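Local coordinates for coat protein (PDB 2BBD), which is the major capsid protein of an archaeal virus, probably building its shell, with a structure pointing to common ancestry with eukaryotic and bacterial viruses, at residues N226-V238 with D244-E256. Residues are numbered along the deposited sequence; the frame is centred on the assembly and turned at random.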
loop_
_atom_site.group_PDB
_atom_site.type_symbol
_atom_site.label_atom_id
_atom_site.label_comp_id
_atom_site.label_asym_id
_atom_site.label_seq_id
_atom_site.Cartn_x
_atom_site.Cartn_y
_atom_site.Cartn_z
ATOM N N ASN A 226 12.715 -2.442 -12.741
ATOM C CA ASN A 226 12.533 -3.196 -13.983
ATOM C C ASN A 226 13.670 -4.194 -14.130
ATOM O O ASN A 226 14.579 -4.000 -14.929
ATOM C CB ASN A 226 12.506 -2.254 -15.186
ATOM C CG ASN A 226 11.354 -1.283 -15.121
ATOM O OD1 ASN A 226 10.194 -1.687 -15.026
ATOM N ND2 ASN A 226 11.665 0.005 -15.155
ATOM N N ASN A 227 13.602 -5.261 -13.342
ATOM C CA ASN A 227 14.623 -6.298 -13.344
ATOM C C ASN A 227 13.921 -7.635 -13.149
ATOM O O ASN A 227 12.731 -7.682 -12.858
ATOM C CB ASN A 227 15.586 -6.062 -12.184
ATOM C CG ASN A 227 14.925 -6.302 -10.826
ATOM O OD1 ASN A 227 14.678 -7.448 -10.433
ATOM N ND2 ASN A 227 14.616 -5.221 -10.116
ATOM N N THR A 228 14.667 -8.722 -13.299
ATOM C CA THR A 228 14.117 -10.051 -13.115
ATOM C C THR A 228 15.024 -10.803 -12.157
ATOM O O THR A 228 15.344 -11.968 -12.381
ATOM C CB THR A 228 14.041 -10.824 -14.453
ATOM O OG1 THR A 228 15.285 -10.697 -15.153
ATOM C CG2 THR A 228 12.914 -10.286 -15.321
ATOM N N ASP A 229 15.440 -10.124 -11.090
ATOM C CA ASP A 229 16.331 -10.724 -10.100
ATOM C C ASP A 229 15.676 -11.743 -9.179
ATOM O O ASP A 229 16.314 -12.712 -8.772
ATOM C CB ASP A 229 17.000 -9.648 -9.239
ATOM C CG ASP A 229 17.985 -8.801 -10.022
ATOM O OD1 ASP A 229 18.509 -9.281 -11.055
ATOM O OD2 ASP A 229 18.249 -7.659 -9.598
ATOM N N PRO A 230 14.398 -11.538 -8.820
ATOM C CA PRO A 230 13.813 -12.542 -7.929
ATOM C C PRO A 230 13.465 -13.822 -8.676
ATOM O O PRO A 230 12.894 -13.773 -9.759
ATOM C CB PRO A 230 12.587 -11.824 -7.350
ATOM C CG PRO A 230 12.181 -10.896 -8.440
ATOM C CD PRO A 230 13.495 -10.383 -8.998
ATOM N N THR A 231 13.825 -14.967 -8.104
ATOM C CA THR A 231 13.538 -16.248 -8.745
ATOM C C THR A 231 12.670 -17.177 -7.903
ATOM O O THR A 231 11.932 -18.005 -8.439
ATOM C CB THR A 231 14.844 -16.978 -9.102
ATOM O OG1 THR A 231 15.632 -17.158 -7.917
ATOM C CG2 THR A 231 15.635 -16.165 -10.102
ATOM N N GLU A 232 12.742 -17.025 -6.584
ATOM C CA GLU A 232 11.977 -17.875 -5.681
ATOM C C GLU A 232 11.545 -17.130 -4.421
ATOM O O GLU A 232 12.291 -16.298 -3.899
ATOM C CB GLU A 232 12.827 -19.085 -5.277
ATOM C CG GLU A 232 12.093 -20.162 -4.492
ATOM C CD GLU A 232 11.479 -21.228 -5.391
ATOM O OE1 GLU A 232 11.998 -21.435 -6.514
ATOM O OE2 GLU A 232 10.490 -21.873 -4.974
ATOM N N TYR A 233 10.344 -17.451 -3.939
ATOM C CA TYR A 233 9.787 -16.850 -2.728
ATOM C C TYR A 233 9.457 -17.977 -1.761
ATOM O O TYR A 233 8.932 -19.015 -2.157
ATOM C CB TYR A 233 8.506 -16.066 -3.030
ATOM C CG TYR A 233 7.776 -15.605 -1.783
ATOM C CD1 TYR A 233 8.045 -14.363 -1.210
ATOM C CD2 TYR A 233 6.828 -16.426 -1.162
ATOM C CE1 TYR A 233 7.388 -13.945 -0.051
ATOM C CE2 TYR A 233 6.166 -16.017 0.002
ATOM C CZ TYR A 233 6.452 -14.778 0.546
ATOM O OH TYR A 233 5.803 -14.366 1.684
ATOM N N GLU A 234 9.736 -17.754 -0.486
ATOM C CA GLU A 234 9.496 -18.775 0.516
ATOM C C GLU A 234 8.963 -18.192 1.825
ATOM O O GLU A 234 9.536 -17.242 2.364
ATOM C CB GLU A 234 10.813 -19.509 0.773
ATOM C CG GLU A 234 10.719 -20.794 1.564
ATOM C CD GLU A 234 12.097 -21.401 1.812
ATOM O OE1 GLU A 234 12.973 -21.270 0.931
ATOM O OE2 GLU A 234 12.299 -22.011 2.881
ATOM N N LEU A 235 7.855 -18.749 2.311
ATOM C CA LEU A 235 7.264 -18.335 3.582
ATOM C C LEU A 235 7.473 -19.546 4.481
ATOM O O LEU A 235 6.884 -20.611 4.257
ATOM C CB LEU A 235 5.769 -18.040 3.442
ATOM C CG LEU A 235 5.158 -17.503 4.742
ATOM C CD1 LEU A 235 5.771 -16.135 5.063
ATOM C CD2 LEU A 235 3.635 -17.404 4.619
ATOM N N LYS A 236 8.308 -19.385 5.499
ATOM C CA LYS A 236 8.635 -20.501 6.371
ATOM C C LYS A 236 8.419 -20.282 7.866
ATOM O O LYS A 236 8.711 -19.209 8.401
ATOM C CB LYS A 236 10.096 -20.893 6.113
ATOM C CG LYS A 236 10.636 -22.053 6.929
ATOM C CD LYS A 236 12.128 -22.214 6.646
ATOM C CE LYS A 236 12.736 -23.397 7.382
ATOM N NZ LYS A 236 14.209 -23.510 7.106
ATOM N N ILE A 237 7.903 -21.316 8.528
ATOM C CA ILE A 237 7.673 -21.287 9.968
ATOM C C ILE A 237 9.006 -21.723 10.564
ATOM O O ILE A 237 9.440 -22.855 10.354
ATOM C CB ILE A 237 6.579 -22.309 10.401
ATOM C CG1 ILE A 237 5.293 -22.092 9.598
ATOM C CG2 ILE A 237 6.287 -22.170 11.897
ATOM C CD1 ILE A 237 4.702 -20.709 9.724
ATOM N N VAL A 238 9.659 -20.828 11.295
ATOM C CA VAL A 238 10.952 -21.129 11.896
ATOM C C VAL A 238 10.851 -21.624 13.337
ATOM O O VAL A 238 11.746 -22.320 13.821
ATOM C CB VAL A 238 11.872 -19.886 11.872
ATOM C CG1 VAL A 238 13.176 -20.177 12.599
ATOM C CG2 VAL A 238 12.159 -19.484 10.434
ATOM N N ASP A 244 8.031 -25.085 5.703
ATOM C CA ASP A 244 7.670 -24.160 4.636
ATOM C C ASP A 244 6.161 -24.164 4.498
ATOM O O ASP A 244 5.536 -25.215 4.586
ATOM C CB ASP A 244 8.268 -24.609 3.297
ATOM C CG ASP A 244 9.706 -24.155 3.102
ATOM O OD1 ASP A 244 10.346 -24.623 2.133
ATOM O OD2 ASP A 244 10.196 -23.325 3.899
ATOM N N LYS A 245 5.578 -22.989 4.292
ATOM C CA LYS A 245 4.138 -22.869 4.093
ATOM C C LYS A 245 3.947 -22.426 2.647
ATOM O O LYS A 245 2.897 -22.644 2.034
ATOM C CB LYS A 245 3.545 -21.832 5.049
ATOM C CG LYS A 245 3.462 -22.306 6.491
ATOM C CD LYS A 245 2.576 -23.545 6.620
ATOM C CE LYS A 245 1.154 -23.274 6.148
ATOM N NZ LYS A 245 0.242 -24.431 6.375
ATOM N N ILE A 246 4.984 -21.794 2.113
ATOM C CA ILE A 246 4.979 -21.336 0.736
ATOM C C ILE A 246 6.395 -21.439 0.186
ATOM O O ILE A 246 7.353 -20.980 0.809
ATOM C CB ILE A 246 4.516 -19.869 0.606
ATOM C CG1 ILE A 246 3.201 -19.652 1.353
ATOM C CG2 ILE A 246 4.331 -19.529 -0.871
ATOM C CD1 ILE A 246 2.678 -18.226 1.278
ATOM N N LYS A 247 6.510 -22.067 -0.977
ATOM C CA LYS A 247 7.786 -22.248 -1.662
ATOM C C LYS A 247 7.399 -22.240 -3.134
ATOM O O LYS A 247 6.887 -23.233 -3.660
ATOM C CB LYS A 247 8.409 -23.590 -1.288
ATOM C CG LYS A 247 9.786 -23.811 -1.876
ATOM C CD LYS A 247 10.823 -22.938 -1.198
ATOM C CE LYS A 247 12.193 -23.178 -1.804
ATOM N NZ LYS A 247 12.550 -24.624 -1.785
ATOM N N VAL A 248 7.631 -21.112 -3.794
ATOM C CA VAL A 248 7.237 -20.971 -5.187
ATOM C C VAL A 248 8.246 -20.161 -5.974
ATOM O O VAL A 248 9.040 -19.419 -5.400
ATOM C CB VAL A 248 5.844 -20.266 -5.271
ATOM C CG1 VAL A 248 5.471 -19.966 -6.712
ATOM C CG2 VAL A 248 4.785 -21.138 -4.624
ATOM N N SER A 249 8.219 -20.313 -7.294
ATOM C CA SER A 249 9.116 -19.556 -8.153
ATOM C C SER A 249 8.430 -18.213 -8.367
ATOM O O SER A 249 7.213 -18.104 -8.247
ATOM C CB SER A 249 9.294 -20.255 -9.501
ATOM O OG SER A 249 8.052 -20.323 -10.183
ATOM N N TRP A 250 9.206 -17.193 -8.692
ATOM C CA TRP A 250 8.638 -15.879 -8.909
ATOM C C TRP A 250 7.664 -15.927 -10.088
ATOM O O TRP A 250 6.586 -15.330 -10.040
ATOM C CB TRP A 250 9.762 -14.880 -9.173
ATOM C CG TRP A 250 9.378 -13.457 -8.925
ATOM C CD1 TRP A 250 9.251 -12.470 -9.854
ATOM C CD2 TRP A 250 9.134 -12.847 -7.655
ATOM N NE1 TRP A 250 8.950 -11.273 -9.242
ATOM C CE2 TRP A 250 8.873 -11.477 -7.891
ATOM C CE3 TRP A 250 9.115 -13.324 -6.337
ATOM C CZ2 TRP A 250 8.600 -10.580 -6.859
ATOM C CZ3 TRP A 250 8.841 -12.431 -5.307
ATOM C CH2 TRP A 250 8.588 -11.072 -5.576
ATOM N N ALA A 251 8.036 -16.655 -11.141
ATOM C CA ALA A 251 7.183 -16.773 -12.319
ATOM C C ALA A 251 5.845 -17.409 -11.971
ATOM O O ALA A 251 4.799 -17.001 -12.478
ATOM C CB ALA A 251 7.885 -17.586 -13.402
ATOM N N ALA A 252 5.869 -18.403 -11.096
ATOM C CA ALA A 252 4.637 -19.078 -10.707
ATOM C C ALA A 252 3.789 -18.151 -9.850
ATOM O O ALA A 252 2.564 -18.193 -9.897
ATOM C CB ALA A 252 4.952 -20.356 -9.939
ATOM N N LEU A 253 4.450 -17.314 -9.061
ATOM C CA LEU A 253 3.737 -16.383 -8.206
ATOM C C LEU A 253 3.075 -15.339 -9.112
ATOM O O LEU A 253 1.890 -15.026 -8.952
ATOM C CB LEU A 253 4.723 -15.739 -7.232
ATOM C CG LEU A 253 4.217 -14.942 -6.036
ATOM C CD1 LEU A 253 3.236 -15.766 -5.203
ATOM C CD2 LEU A 253 5.430 -14.519 -5.204
ATOM N N GLN A 254 3.832 -14.825 -10.082
ATOM C CA GLN A 254 3.293 -13.829 -11.004
ATOM C C GLN A 254 2.169 -14.427 -11.851
ATOM O O GLN A 254 1.246 -13.718 -12.250
ATOM C CB GLN A 254 4.390 -13.269 -11.923
ATOM C CG GLN A 254 5.562 -12.604 -11.187
ATOM C CD GLN A 254 6.372 -11.670 -12.078
ATOM O OE1 GLN A 254 6.742 -12.026 -13.197
ATOM N NE2 GLN A 254 6.659 -10.471 -11.576
ATOM N N ALA A 255 2.244 -15.729 -12.125
ATOM C CA ALA A 255 1.205 -16.393 -12.913
ATOM C C ALA A 255 -0.070 -16.454 -12.083
ATOM O O ALA A 255 -1.173 -16.294 -12.603
ATOM C CB ALA A 255 1.652 -17.803 -13.302
ATOM N N GLU A 256 0.099 -16.693 -10.787
ATOM C CA GLU A 256 -1.012 -16.761 -9.843
ATOM C C GLU A 256 -1.689 -15.392 -9.749
ATOM O O GLU A 256 -2.917 -15.308 -9.681
ATOM C CB GLU A 256 -0.500 -17.182 -8.461
ATOM C CG GLU A 256 -1.594 -17.389 -7.425
ATOM C CD GLU A 256 -1.086 -18.042 -6.153
ATOM O OE1 GLU A 256 -0.291 -17.414 -5.429
ATOM O OE2 GLU A 256 -1.485 -19.195 -5.875
#
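P230 lies over one face of the W250 indole, its CG 3.4 Å from the centroid of the five-membered ring in a CH-pi contact. The indole reaches this position with CG anti to its backbone N (chi1 -159°), and its edge meets CB of Y233. This packing closes the open end of an antiparallel hairpin, at the start of strand 230-237 and the end of strand 246-249, which passes into helix 250-261. The hairpin forms one edge of a four-stranded antiparallel sheet with 293-299 and 200-204, in the second jelly roll of the double-jelly-roll capsid fold. S249 is the N-cap, its OG accepting from A252 N, while W250 N bonds back to T231 O.

Y233, L235, I246 and V248 share one face. CG2 of I246 comes to the edge of the Y233 ring, CD2 of L235 meets CD1 of I246 at 3.6 Å, and L253 sends CD2 against CB of Y233. Y233 OH is hydrogen-bonded to NE2 of Q214. A classic beta bulge follows, L235 O accepting from both K245 N (2.7 Å) and I246 N (3.1 Å).

On the other face, E234 extends beyond CG (chi2 -177°) until OE2 lies 2.7 Å from OD2 of D244, the carboxylate planes 73° apart. K247 lays CD and CE beside E234, NZ beyond salt-bridge distance. So close an oxygen pair suggests that one acid holds a proton, which would relieve their repulsion.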